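Local coordinates for enoyl-CoA hydratase subunit II (Geobacillus kaustophilus, PDB 2EJ5), which probably catalyses the hydration of enoyl-CoA thioesters in phenylacetic acid catabolism, at residues A[49-54]-A[95-100]; A[2-7]-A[18-23]; A[104-109]-A[126-131]. One frame throughout, in Å; residues are numbered along the deposited sequence.

Interaction 1: residues A[49-54]-A[95-100]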
ATOM      1  N   ARG A  49      -3.025 -16.536 -24.516  1.00 18.59           N
ATOM      2  CA  ARG A  49      -3.851 -16.242 -23.340  1.00 17.80           C
ATOM      3  C   ARG A  49      -3.023 -16.032 -22.070  1.00 17.28           C
ATOM      4  O   ARG A  49      -3.576 -15.717 -21.036  1.00 17.79           O
ATOM      5  CB  ARG A  49      -4.932 -17.318 -23.146  1.00 17.74           C
ATOM      6  CG  ARG A  49      -6.073 -17.228 -24.211  1.00 19.03           C
ATOM      7  CD  ARG A  49      -6.902 -18.491 -24.232  1.00 20.76           C
ATOM      8  NE  ARG A  49      -7.851 -18.513 -23.122  1.00 20.43           N
ATOM      9  CZ  ARG A  49      -8.599 -19.561 -22.812  1.00 23.32           C
ATOM     10  NH1 ARG A  49      -8.474 -20.702 -23.528  1.00 23.69           N
ATOM     11  NH2 ARG A  49      -9.429 -19.496 -21.772  1.00 20.25           N
ATOM     12  N   CYS A  50      -1.711 -16.230 -22.150  1.00 17.57           N
ATOM     13  CA  CYS A  50      -0.807 -15.986 -21.037  1.00 17.76           C
ATOM     14  C   CYS A  50       0.558 -15.712 -21.590  1.00 18.26           C
ATOM     15  O   CYS A  50       0.922 -16.217 -22.669  1.00 17.12           O
ATOM     16  CB  CYS A  50      -0.720 -17.200 -20.090  1.00 18.62           C
ATOM     17  SG  CYS A  50       0.176 -16.909 -18.495  1.00 19.41           S
ATOM     18  N   VAL A  51       1.332 -14.918 -20.877  1.00 16.79           N
ATOM     19  CA  VAL A  51       2.706 -14.680 -21.288  1.00 17.49           C
ATOM     20  C   VAL A  51       3.633 -15.070 -20.181  1.00 17.36           C
ATOM     21  O   VAL A  51       3.377 -14.775 -19.014  1.00 17.14           O
ATOM     22  CB  VAL A  51       2.976 -13.180 -21.697  1.00 16.85           C
ATOM     23  CG1 VAL A  51       4.449 -12.975 -22.078  1.00 18.74           C
ATOM     24  CG2 VAL A  51       2.090 -12.791 -22.865  1.00 21.85           C
ATOM     25  N   VAL A  52       4.727 -15.735 -20.530  1.00 16.71           N
ATOM     26  CA  VAL A  52       5.754 -16.017 -19.544  1.00 17.19           C
ATOM     27  C   VAL A  52       7.035 -15.344 -19.969  1.00 17.84           C
ATOM     28  O   VAL A  52       7.506 -15.549 -21.077  1.00 19.57           O
ATOM     29  CB  VAL A  52       5.998 -17.554 -19.353  1.00 17.50           C
ATOM     30  CG1 VAL A  52       7.139 -17.831 -18.313  1.00 17.31           C
ATOM     31  CG2 VAL A  52       4.720 -18.243 -18.935  1.00 19.41           C
ATOM     32  N   ILE A  53       7.627 -14.571 -19.075  1.00 18.45           N
ATOM     33  CA  ILE A  53       8.983 -14.026 -19.304  1.00 17.73           C
ATOM     34  C   ILE A  53       9.953 -14.738 -18.365  1.00 18.76           C
ATOM     35  O   ILE A  53       9.729 -14.816 -17.149  1.00 18.13           O
ATOM     36  CB  ILE A  53       9.002 -12.493 -19.025  1.00 17.36           C
ATOM     37  CG1 ILE A  53       7.920 -11.816 -19.871  1.00 14.78           C
ATOM     38  CG2 ILE A  53      10.431 -11.928 -19.150  1.00 17.97           C
ATOM     39  CD1 ILE A  53       7.821 -10.260 -19.777  1.00 19.38           C
ATOM     40  N   THR A  54      11.034 -15.282 -18.932  1.00 18.81           N
ATOM     41  CA  THR A  54      12.039 -15.990 -18.165  1.00 19.03           C
ATOM     42  C   THR A  54      13.395 -15.748 -18.815  1.00 19.82           C
ATOM     43  O   THR A  54      13.456 -15.233 -19.929  1.00 20.50           O
ATOM     44  CB  THR A  54      11.717 -17.508 -18.092  1.00 19.82           C
ATOM     45  OG1 THR A  54      12.503 -18.103 -17.071  1.00 18.95           O
ATOM     46  CG2 THR A  54      11.989 -18.209 -19.400  1.00 21.14           C
ATOM     47  N   LYS A  95      -3.045  -9.204 -21.086  1.00 20.83           N
ATOM     48  CA  LYS A  95      -3.044 -10.650 -20.915  1.00 19.57           C
ATOM     49  C   LYS A  95      -2.223 -10.823 -19.653  1.00 18.17           C
ATOM     50  O   LYS A  95      -1.387  -9.951 -19.367  1.00 17.51           O
ATOM     51  CB  LYS A  95      -2.320 -11.343 -22.076  1.00 20.21           C
ATOM     52  CG  LYS A  95      -2.834 -10.981 -23.516  1.00 21.76           C
ATOM     53  CD  LYS A  95      -3.782 -11.979 -24.036  1.00 24.27           C
ATOM     54  CE  LYS A  95      -4.372 -11.596 -25.410  1.00 22.74           C
ATOM     55  NZ  LYS A  95      -3.503 -12.153 -26.488  1.00 20.95           N
ATOM     56  N   PRO A  96      -2.427 -11.940 -18.917  1.00 17.36           N
ATOM     57  CA  PRO A  96      -1.605 -12.115 -17.740  1.00 16.69           C
ATOM     58  C   PRO A  96      -0.163 -12.406 -18.101  1.00 17.15           C
ATOM     59  O   PRO A  96       0.122 -13.093 -19.105  1.00 17.35           O
ATOM     60  CB  PRO A  96      -2.274 -13.299 -16.981  1.00 16.35           C
ATOM     61  CG  PRO A  96      -2.928 -14.136 -18.054  1.00 16.95           C
ATOM     62  CD  PRO A  96      -3.384 -13.065 -19.110  1.00 16.85           C
ATOM     63  N   VAL A  97       0.742 -11.890 -17.292  1.00 16.11           N
ATOM     64  CA  VAL A  97       2.172 -12.012 -17.546  1.00 17.21           C
ATOM     65  C   VAL A  97       2.837 -12.514 -16.292  1.00 17.03           C
ATOM     66  O   VAL A  97       2.765 -11.877 -15.209  1.00 17.10           O
ATOM     67  CB  VAL A  97       2.820 -10.659 -17.974  1.00 17.93           C
ATOM     68  CG1 VAL A  97       4.277 -10.838 -18.303  1.00 18.31           C
ATOM     69  CG2 VAL A  97       2.064 -10.042 -19.163  1.00 18.88           C
ATOM     70  N   VAL A  98       3.473 -13.673 -16.426  1.00 14.90           N
ATOM     71  CA  VAL A  98       4.200 -14.251 -15.347  1.00 14.33           C
ATOM     72  C   VAL A  98       5.685 -14.027 -15.537  1.00 15.17           C
ATOM     73  O   VAL A  98       6.239 -14.389 -16.581  1.00 16.60           O
ATOM     74  CB  VAL A  98       3.954 -15.819 -15.321  1.00 13.72           C
ATOM     75  CG1 VAL A  98       4.651 -16.422 -14.126  1.00 12.92           C
ATOM     76  CG2 VAL A  98       2.453 -16.126 -15.347  1.00 13.74           C
ATOM     77  N   ALA A  99       6.341 -13.448 -14.543  1.00 15.23           N
ATOM     78  CA  ALA A  99       7.816 -13.429 -14.482  1.00 15.25           C
ATOM     79  C   ALA A  99       8.251 -14.738 -13.830  1.00 14.84           C
ATOM     80  O   ALA A  99       7.973 -14.962 -12.659  1.00 15.27           O
ATOM     81  CB  ALA A  99       8.305 -12.256 -13.678  1.00 12.65           C
ATOM     82  N   ALA A 100       8.832 -15.633 -14.628  1.00 15.00           N
ATOM     83  CA  ALA A 100       9.426 -16.856 -14.133  1.00 15.42           C
ATOM     84  C   ALA A 100      10.909 -16.589 -13.822  1.00 16.78           C
ATOM     85  O   ALA A 100      11.787 -16.718 -14.707  1.00 17.83           O
ATOM     86  CB  ALA A 100       9.276 -17.976 -15.178  1.00 16.25           C
TER

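Interaction 2: residues A[2-7]-A[18-23]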
ATOM      1  N   TYR A   2      13.933 -13.209 -33.939  1.00 37.91           N
ATOM      2  CA  TYR A   2      14.469 -12.349 -32.882  1.00 35.49           C
ATOM      3  C   TYR A   2      15.870 -12.851 -32.564  1.00 34.78           C
ATOM      4  O   TYR A   2      16.125 -14.045 -32.668  1.00 35.00           O
ATOM      5  CB  TYR A   2      13.601 -12.435 -31.604  1.00 34.41           C
ATOM      6  CG  TYR A   2      12.207 -11.803 -31.688  1.00 32.53           C
ATOM      7  CD1 TYR A   2      12.045 -10.432 -31.926  1.00 32.05           C
ATOM      8  CD2 TYR A   2      11.072 -12.565 -31.489  1.00 29.04           C
ATOM      9  CE1 TYR A   2      10.776  -9.852 -31.994  1.00 31.07           C
ATOM     10  CE2 TYR A   2       9.798 -11.994 -31.534  1.00 29.39           C
ATOM     11  CZ  TYR A   2       9.663 -10.646 -31.789  1.00 30.12           C
ATOM     12  OH  TYR A   2       8.416 -10.097 -31.832  1.00 31.57           O
ATOM     13  N   GLU A   3      16.769 -11.962 -32.150  1.00 33.96           N
ATOM     14  CA  GLU A   3      18.170 -12.345 -31.895  1.00 33.24           C
ATOM     15  C   GLU A   3      18.607 -12.323 -30.441  1.00 32.41           C
ATOM     16  O   GLU A   3      19.549 -13.030 -30.069  1.00 31.71           O
ATOM     17  CB  GLU A   3      19.102 -11.447 -32.690  1.00 33.14           C
ATOM     18  CG  GLU A   3      18.568 -11.136 -34.054  1.00 35.59           C
ATOM     19  CD  GLU A   3      19.493 -10.276 -34.860  1.00 37.67           C
ATOM     20  OE1 GLU A   3      19.402 -10.373 -36.097  1.00 37.75           O
ATOM     21  OE2 GLU A   3      20.296  -9.512 -34.255  1.00 38.09           O
ATOM     22  N   THR A   4      17.960 -11.485 -29.621  1.00 31.07           N
ATOM     23  CA  THR A   4      18.348 -11.382 -28.210  1.00 30.53           C
ATOM     24  C   THR A   4      17.315 -12.042 -27.290  1.00 29.70           C
ATOM     25  O   THR A   4      17.570 -12.218 -26.110  1.00 29.21           O
ATOM     26  CB  THR A   4      18.531  -9.927 -27.760  1.00 30.23           C
ATOM     27  OG1 THR A   4      17.267  -9.254 -27.848  1.00 32.35           O
ATOM     28  CG2 THR A   4      19.579  -9.211 -28.638  1.00 31.40           C
ATOM     29  N   ILE A   5      16.157 -12.365 -27.846  1.00 29.26           N
ATOM     30  CA  ILE A   5      15.131 -13.113 -27.130  1.00 29.52           C
ATOM     31  C   ILE A   5      14.617 -14.245 -28.007  1.00 30.76           C
ATOM     32  O   ILE A   5      14.869 -14.287 -29.237  1.00 30.41           O
ATOM     33  CB  ILE A   5      13.927 -12.208 -26.723  1.00 29.79           C
ATOM     34  CG1 ILE A   5      13.053 -11.901 -27.939  1.00 29.17           C
ATOM     35  CG2 ILE A   5      14.421 -10.915 -25.993  1.00 26.41           C
ATOM     36  CD1 ILE A   5      11.709 -11.336 -27.601  1.00 31.36           C
ATOM     37  N   ARG A   6      13.882 -15.140 -27.359  1.00 30.84           N
ATOM     38  CA  ARG A   6      13.170 -16.237 -27.990  1.00 32.50           C
ATOM     39  C   ARG A   6      11.699 -16.010 -27.667  1.00 31.25           C
ATOM     40  O   ARG A   6      11.334 -15.698 -26.518  1.00 30.43           O
ATOM     41  CB  ARG A   6      13.692 -17.582 -27.447  1.00 31.83           C
ATOM     42  CG  ARG A   6      13.377 -18.820 -28.282  1.00 35.85           C
ATOM     43  CD  ARG A   6      14.346 -19.982 -27.891  1.00 36.11           C
ATOM     44  NE  ARG A   6      14.095 -20.490 -26.542  1.00 41.47           N
ATOM     45  CZ  ARG A   6      15.038 -20.841 -25.665  1.00 44.40           C
ATOM     46  NH1 ARG A   6      16.331 -20.721 -25.962  1.00 43.05           N
ATOM     47  NH2 ARG A   6      14.675 -21.284 -24.463  1.00 44.23           N
ATOM     48  N   TYR A   7      10.870 -16.103 -28.704  1.00 29.74           N
ATOM     49  CA  TYR A   7       9.445 -15.968 -28.573  1.00 29.38           C
ATOM     50  C   TYR A   7       8.832 -17.199 -29.198  1.00 30.10           C
ATOM     51  O   TYR A   7       9.024 -17.455 -30.383  1.00 29.43           O
ATOM     52  CB  TYR A   7       8.957 -14.692 -29.267  1.00 28.23           C
ATOM     53  CG  TYR A   7       7.470 -14.460 -29.176  1.00 27.84           C
ATOM     54  CD1 TYR A   7       6.882 -13.923 -28.011  1.00 25.53           C
ATOM     55  CD2 TYR A   7       6.642 -14.766 -30.243  1.00 25.97           C
ATOM     56  CE1 TYR A   7       5.508 -13.713 -27.937  1.00 24.41           C
ATOM     57  CE2 TYR A   7       5.280 -14.579 -30.164  1.00 25.95           C
ATOM     58  CZ  TYR A   7       4.712 -14.039 -29.013  1.00 26.19           C
ATOM     59  OH  TYR A   7       3.348 -13.828 -28.980  1.00 24.53           O
ATOM     60  N   LEU A  18      14.292 -14.181 -22.408  1.00 24.26           N
ATOM     61  CA  LEU A  18      15.400 -13.244 -22.570  1.00 25.09           C
ATOM     62  C   LEU A  18      16.674 -14.039 -22.833  1.00 25.99           C
ATOM     63  O   LEU A  18      17.001 -14.936 -22.060  1.00 26.85           O
ATOM     64  CB  LEU A  18      15.592 -12.417 -21.296  1.00 24.43           C
ATOM     65  CG  LEU A  18      14.329 -11.743 -20.727  1.00 23.95           C
ATOM     66  CD1 LEU A  18      14.709 -10.897 -19.500  1.00 19.94           C
ATOM     67  CD2 LEU A  18      13.590 -10.903 -21.799  1.00 23.88           C
ATOM     68  N   ASN A  19      17.415 -13.689 -23.890  1.00 26.84           N
ATOM     69  CA  ASN A  19      18.386 -14.639 -24.466  1.00 26.46           C
ATOM     70  C   ASN A  19      19.786 -14.056 -24.798  1.00 27.43           C
ATOM     71  O   ASN A  19      20.207 -14.037 -25.947  1.00 27.38           O
ATOM     72  CB  ASN A  19      17.731 -15.305 -25.685  1.00 26.25           C
ATOM     73  CG  ASN A  19      18.341 -16.654 -26.045  1.00 27.89           C
ATOM     74  OD1 ASN A  19      19.054 -17.258 -25.253  1.00 24.90           O
ATOM     75  ND2 ASN A  19      18.022 -17.144 -27.253  1.00 26.96           N
ATOM     76  N   ARG A  20      20.491 -13.574 -23.771  1.00 27.99           N
ATOM     77  CA  ARG A  20      21.899 -13.186 -23.865  1.00 28.02           C
ATOM     78  C   ARG A  20      22.547 -13.840 -22.667  1.00 27.33           C
ATOM     79  O   ARG A  20      23.078 -13.173 -21.791  1.00 26.97           O
ATOM     80  CB  ARG A  20      22.086 -11.656 -23.866  1.00 27.64           C
ATOM     81  CG  ARG A  20      21.543 -10.991 -25.143  1.00 29.04           C
ATOM     82  CD  ARG A  20      21.770  -9.476 -25.194  1.00 29.66           C
ATOM     83  NE  ARG A  20      23.174  -9.092 -25.386  1.00 29.43           N
ATOM     84  CZ  ARG A  20      23.923  -8.491 -24.468  1.00 31.67           C
ATOM     85  NH1 ARG A  20      23.406  -8.190 -23.278  1.00 31.16           N
ATOM     86  NH2 ARG A  20      25.203  -8.191 -24.726  1.00 27.58           N
ATOM     87  N   PRO A  21      22.492 -15.174 -22.622  1.00 27.94           N
ATOM     88  CA  PRO A  21      22.934 -15.879 -21.432  1.00 29.01           C
ATOM     89  C   PRO A  21      24.369 -15.559 -21.019  1.00 30.33           C
ATOM     90  O   PRO A  21      24.647 -15.520 -19.831  1.00 31.61           O
ATOM     91  CB  PRO A  21      22.731 -17.373 -21.789  1.00 28.37           C
ATOM     92  CG  PRO A  21      22.670 -17.411 -23.277  1.00 28.67           C
ATOM     93  CD  PRO A  21      22.028 -16.100 -23.672  1.00 28.61           C
ATOM     94  N   ASP A  22      25.285 -15.322 -21.961  1.00 32.21           N
ATOM     95  CA  ASP A  22      26.673 -15.007 -21.556  1.00 33.45           C
ATOM     96  C   ASP A  22      26.795 -13.681 -20.780  1.00 33.87           C
ATOM     97  O   ASP A  22      27.735 -13.481 -19.993  1.00 33.84           O
ATOM     98  CB  ASP A  22      27.631 -14.996 -22.752  1.00 34.76           C
ATOM     99  CG  ASP A  22      27.443 -16.190 -23.683  1.00 36.15           C
ATOM    100  OD1 ASP A  22      26.912 -17.233 -23.241  1.00 38.42           O
ATOM    101  OD2 ASP A  22      27.832 -16.070 -24.870  1.00 39.00           O
ATOM    102  N   GLN A  23      25.850 -12.776 -21.001  1.00 33.88           N
ATOM    103  CA  GLN A  23      25.844 -11.503 -20.285  1.00 33.80           C
ATOM    104  C   GLN A  23      24.679 -11.437 -19.274  1.00 33.18           C
ATOM    105  O   GLN A  23      24.221 -10.347 -18.924  1.00 32.59           O
ATOM    106  CB  GLN A  23      25.759 -10.356 -21.288  1.00 34.97           C
ATOM    107  CG  GLN A  23      26.857 -10.374 -22.399  1.00 38.33           C
ATOM    108  CD  GLN A  23      26.525 -11.293 -23.568  1.00 42.29           C
ATOM    109  OE1 GLN A  23      25.353 -11.502 -23.919  1.00 44.83           O
ATOM    110  NE2 GLN A  23      27.562 -11.845 -24.189  1.00 45.20           N
TER
HETATM  111  O   HOH W   1      21.227 -14.240 -28.190  1.00 39.71           O

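Interaction 3: residues A[104-109]-A[126-131]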
ATOM      1  N   ALA A 104      19.209 -14.926 -10.801  1.00 20.72           N
ATOM      2  CA  ALA A 104      19.414 -13.534 -10.435  1.00 20.25           C
ATOM      3  C   ALA A 104      18.658 -12.527 -11.282  1.00 20.74           C
ATOM      4  O   ALA A 104      18.761 -12.529 -12.515  1.00 20.78           O
ATOM      5  CB  ALA A 104      20.899 -13.204 -10.424  1.00 21.29           C
ATOM      6  N   ALA A 105      17.929 -11.633 -10.595  1.00 20.64           N
ATOM      7  CA  ALA A 105      17.290 -10.467 -11.210  1.00 19.85           C
ATOM      8  C   ALA A 105      17.892  -9.255 -10.490  1.00 21.10           C
ATOM      9  O   ALA A 105      17.756  -9.101  -9.236  1.00 20.38           O
ATOM     10  CB  ALA A 105      15.762 -10.513 -11.023  1.00 20.40           C
ATOM     11  N   ALA A 106      18.595  -8.426 -11.263  1.00 20.28           N
ATOM     12  CA  ALA A 106      19.307  -7.287 -10.703  1.00 20.19           C
ATOM     13  C   ALA A 106      19.033  -6.047 -11.524  1.00 18.94           C
ATOM     14  O   ALA A 106      18.821  -6.127 -12.722  1.00 18.34           O
ATOM     15  CB  ALA A 106      20.776  -7.566 -10.680  1.00 20.58           C
ATOM     16  N   GLY A 107      19.056  -4.875 -10.890  1.00 18.34           N
ATOM     17  CA  GLY A 107      18.893  -3.654 -11.669  1.00 17.17           C
ATOM     18  C   GLY A 107      17.579  -3.642 -12.402  1.00 17.20           C
ATOM     19  O   GLY A 107      16.559  -4.031 -11.840  1.00 17.24           O
ATOM     20  N   ALA A 108      17.587  -3.212 -13.658  1.00 16.15           N
ATOM     21  CA  ALA A 108      16.390  -3.240 -14.484  1.00 15.62           C
ATOM     22  C   ALA A 108      15.808  -4.641 -14.681  1.00 16.04           C
ATOM     23  O   ALA A 108      14.663  -4.772 -15.104  1.00 15.45           O
ATOM     24  CB  ALA A 108      16.649  -2.581 -15.842  1.00 16.94           C
ATOM     25  N   GLY A 109      16.603  -5.679 -14.422  1.00 15.69           N
ATOM     26  CA  GLY A 109      16.039  -7.016 -14.450  1.00 16.41           C
ATOM     27  C   GLY A 109      15.043  -7.213 -13.318  1.00 15.27           C
ATOM     28  O   GLY A 109      14.052  -7.898 -13.522  1.00 15.35           O
ATOM     29  N   SER A 126      17.079 -14.432  -6.881  1.00 18.52           N
ATOM     30  CA  SER A 126      17.350 -13.378  -5.904  1.00 17.80           C
ATOM     31  C   SER A 126      17.065 -12.049  -6.578  1.00 17.97           C
ATOM     32  O   SER A 126      17.079 -11.955  -7.799  1.00 18.11           O
ATOM     33  CB  SER A 126      18.799 -13.411  -5.452  1.00 18.19           C
ATOM     34  OG  SER A 126      19.617 -13.281  -6.590  1.00 19.21           O
ATOM     35  N   PHE A 127      16.746 -11.039  -5.778  1.00 17.65           N
ATOM     36  CA  PHE A 127      16.479  -9.728  -6.314  1.00 16.97           C
ATOM     37  C   PHE A 127      17.580  -8.834  -5.792  1.00 16.61           C
ATOM     38  O   PHE A 127      17.853  -8.809  -4.591  1.00 16.99           O
ATOM     39  CB  PHE A 127      15.087  -9.209  -5.879  1.00 16.97           C
ATOM     40  CG  PHE A 127      13.926  -9.805  -6.628  1.00 15.52           C
ATOM     41  CD1 PHE A 127      13.914  -9.859  -8.025  1.00 15.65           C
ATOM     42  CD2 PHE A 127      12.796 -10.249  -5.926  1.00 17.51           C
ATOM     43  CE1 PHE A 127      12.807 -10.369  -8.704  1.00 19.25           C
ATOM     44  CE2 PHE A 127      11.694 -10.767  -6.570  1.00 15.08           C
ATOM     45  CZ  PHE A 127      11.667 -10.810  -7.972  1.00 16.65           C
ATOM     46  N   ALA A 128      18.210  -8.097  -6.700  1.00 16.41           N
ATOM     47  CA  ALA A 128      19.292  -7.212  -6.323  1.00 16.84           C
ATOM     48  C   ALA A 128      18.973  -5.766  -6.750  1.00 16.92           C
ATOM     49  O   ALA A 128      19.081  -5.439  -7.917  1.00 15.22           O
ATOM     50  CB  ALA A 128      20.628  -7.723  -6.961  1.00 17.06           C
ATOM     51  N   PRO A 129      18.571  -4.892  -5.793  1.00 18.22           N
ATOM     52  CA  PRO A 129      18.282  -3.507  -6.198  1.00 19.00           C
ATOM     53  C   PRO A 129      19.604  -2.755  -6.232  1.00 19.85           C
ATOM     54  O   PRO A 129      19.920  -1.979  -5.317  1.00 21.42           O
ATOM     55  CB  PRO A 129      17.369  -2.982  -5.081  1.00 19.83           C
ATOM     56  CG  PRO A 129      17.519  -3.918  -3.913  1.00 19.67           C
ATOM     57  CD  PRO A 129      18.367  -5.103  -4.350  1.00 19.18           C
ATOM     58  N   ALA A 130      20.368  -3.008  -7.277  1.00 19.65           N
ATOM     59  CA  ALA A 130      21.806  -2.745  -7.264  1.00 19.06           C
ATOM     60  C   ALA A 130      22.183  -1.336  -7.724  1.00 18.76           C
ATOM     61  O   ALA A 130      23.343  -0.920  -7.548  1.00 19.77           O
ATOM     62  CB  ALA A 130      22.525  -3.775  -8.121  1.00 19.84           C
ATOM     63  N   PHE A 131      21.218  -0.615  -8.294  1.00 17.32           N
ATOM     64  CA  PHE A 131      21.439   0.750  -8.836  1.00 17.27           C
ATOM     65  C   PHE A 131      22.306   1.644  -7.915  1.00 17.13           C
ATOM     66  O   PHE A 131      23.325   2.236  -8.351  1.00 17.62           O
ATOM     67  CB  PHE A 131      20.077   1.428  -9.078  1.00 18.10           C
ATOM     68  CG  PHE A 131      19.079   0.598  -9.837  1.00 17.37           C
ATOM     69  CD1 PHE A 131      19.010   0.667 -11.224  1.00 19.20           C
ATOM     70  CD2 PHE A 131      18.153  -0.202  -9.131  1.00 16.38           C
ATOM     71  CE1 PHE A 131      18.035  -0.038 -11.941  1.00 20.79           C
ATOM     72  CE2 PHE A 131      17.190  -0.935  -9.817  1.00 18.50           C
ATOM     73  CZ  PHE A 131      17.122  -0.849 -11.243  1.00 21.69           C
TER
HETATM   74  O   HOH W   2      20.011 -10.751  -8.022  1.00 35.70           O

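Interaction 1: residues A[49-54]-A[95-100]
A chi1 of -165° at Thr54 turns OG1 away from its own backbone N and onto the carbonyl of Ala100, while a chi1 of -55° at Ile53 sends CD1 back over Val97. Thr54 OG1 donates to Ala100 O at 2.8 Å, tilted slightly out of the carbonyl plane. The same hydroxyl has a weak second bond to Asn102. Ile53 CD1 comes to 3.9 Å from Val97 CG1, the two side chains crossing at a slant. On the face away from Ile53 and Val97, which Thr54 shares, Val52 CG1 meets Ala100 CB at 3.8 Å. Cys50 SG rests 4.0 Å from Val98 CG2. Helix 185-197 packs on Cys50, Val52 and Val98. Strands 50-54 and 97-100 are parallel neighbours, 22° apart, in the mixed sheet of the crotonase fold. The backbone bonds form a regular ladder. Val51 N donates to Pro96 O at 2.8 Å, and Val98 N returns a bond to Val51 O. Ile53 N then donates to Val98 O at 2.9 Å, and Ala100 N to Ile53 O. Just ahead of the ladder, Pro96 CD lies 3.3 Å from Arg49 O. The Lys95 chain runs past Arg49 CA, and its ammonium bonds to the carbonyls of Ala42, Asp45 and Val48. The Arg49 guanidinium leads away, to Met199 and Thr201.

Interaction 2: residues A[2-7]-A[18-23]
Ile5 and Leu18 pair at the open end of the beta hairpin made by strands 5-10 and 13-18, which forms one edge of the large sheet of the crotonase fold within this chain. They are an antiparallel non-hydrogen-bonded pair, with Ile5 CA 4.6 Å from Leu18 CA. Both side chains point to the same face, and Ile5 CG2 approaches Leu18 CD2 to 4.3 Å. Met31 of helix 29-44 also touches Leu18 there. Beyond this pair the two backbones part. Asn19 N still donates to Thr4 O at 2.7 Å, but the angle at the hydrogen is 129°, so the bond is weak. The side chain of Asn19 starts out toward segment 2-7, and its CB lies 3.7 Å from Ile5 CA. Its amide then meets the Arg6 guanidinium obliquely. The two planes are 73° apart, and Arg6 NH1 is 4.2 Å from Asn19 ND2, a touch with no hydrogen bond between them. Where the backbones have separated, a water takes over the link. It donates to Glu3 O at 2.8 Å and also to Asn19 O. The Thr4 and Arg20 side chains run alongside each other in one direction. With chi1 at 64° the Thr4 hydroxyl is tucked over its own backbone, where it hydrogen-bonds to Glu34. Its methyl CG2 packs 4.1 Å from Arg20 CD. The Arg20 guanidinium forms a salt bridge with Asp65 and a hydrogen bond to the carbonyl of Ala26. A short 3-10 turn at Pro21-Asp22 follows, closed by Gln23 N to Arg20 O. It brings the Gln23 amide back over Arg20, where Gln23 OE1 stands 3.3 Å above the centre of the Arg20 guanidinium plane.

Interaction 3: residues A[104-109]-A[126-131]
The ring of Phe131 lies against Gly107, whose CA sits over one ring face in a CH-pi contact. Gly107 CA is 3.8 Å from the Phe131 ring centroid and 29° off the ring normal. A chi1 of -49° at Phe131 sets CG beside the backbone N and brings the ring to this turn. The same ring meets His142 edge-to-face and touches Pro138. A leucine here has no ring, and Gly107 CA and the His142 ring would probably be left without their aromatic partner. Phe127 behaves differently. It presents its ring edge to Ala105, with Phe127 CD1 3.6 Å from Ala105 CB. On the opposite face of the strands, Ala106 CB meets Ala128 CB at 3.7 Å. The backbones are joined by three bonds. Ala105 N donates to Ser126 O at 2.9 Å, Ala128 N to Ala105 O at 2.8 Å, and Gly107 N to Ala128 O at 3.0 Å. A water bridges Ser126 OG and, weakly, Ala105 O. Strands 104-106 and 126-128 run parallel in a small second sheet, and the first passes through Gly107 into helix 108-115. Gly107 has a positive phi of 59° and is the N-cap residue of that helix. In crotonase-fold enzymes this glycine-rich junction usually supplies one backbone N-H of the oxyanion hole, and by position Ala108 N is probably that group.

How the interactions relate
From the N terminus, interaction 2 comes first and closes the hairpin of strands 5-10 and 13-18. The chain then runs through helix 29-44 to strand 50-55. Interaction 1 closes the longer loop that includes helix 75-92 and brings strand 97-101 alongside. The chain next enters strand 104-106 and helix 108-115, and returns to the large sheet as strand 118-122. Interaction 3 closes that loop in the small sheet. The three follow in series, and none nests in or crosses another. Interactions 1 and 2 share the large sheet and touch, Leu18 N probably bonding to Thr54 O. Interactions 1 and 3 adjoin only in sequence. Interactions 2 and 3 do not touch.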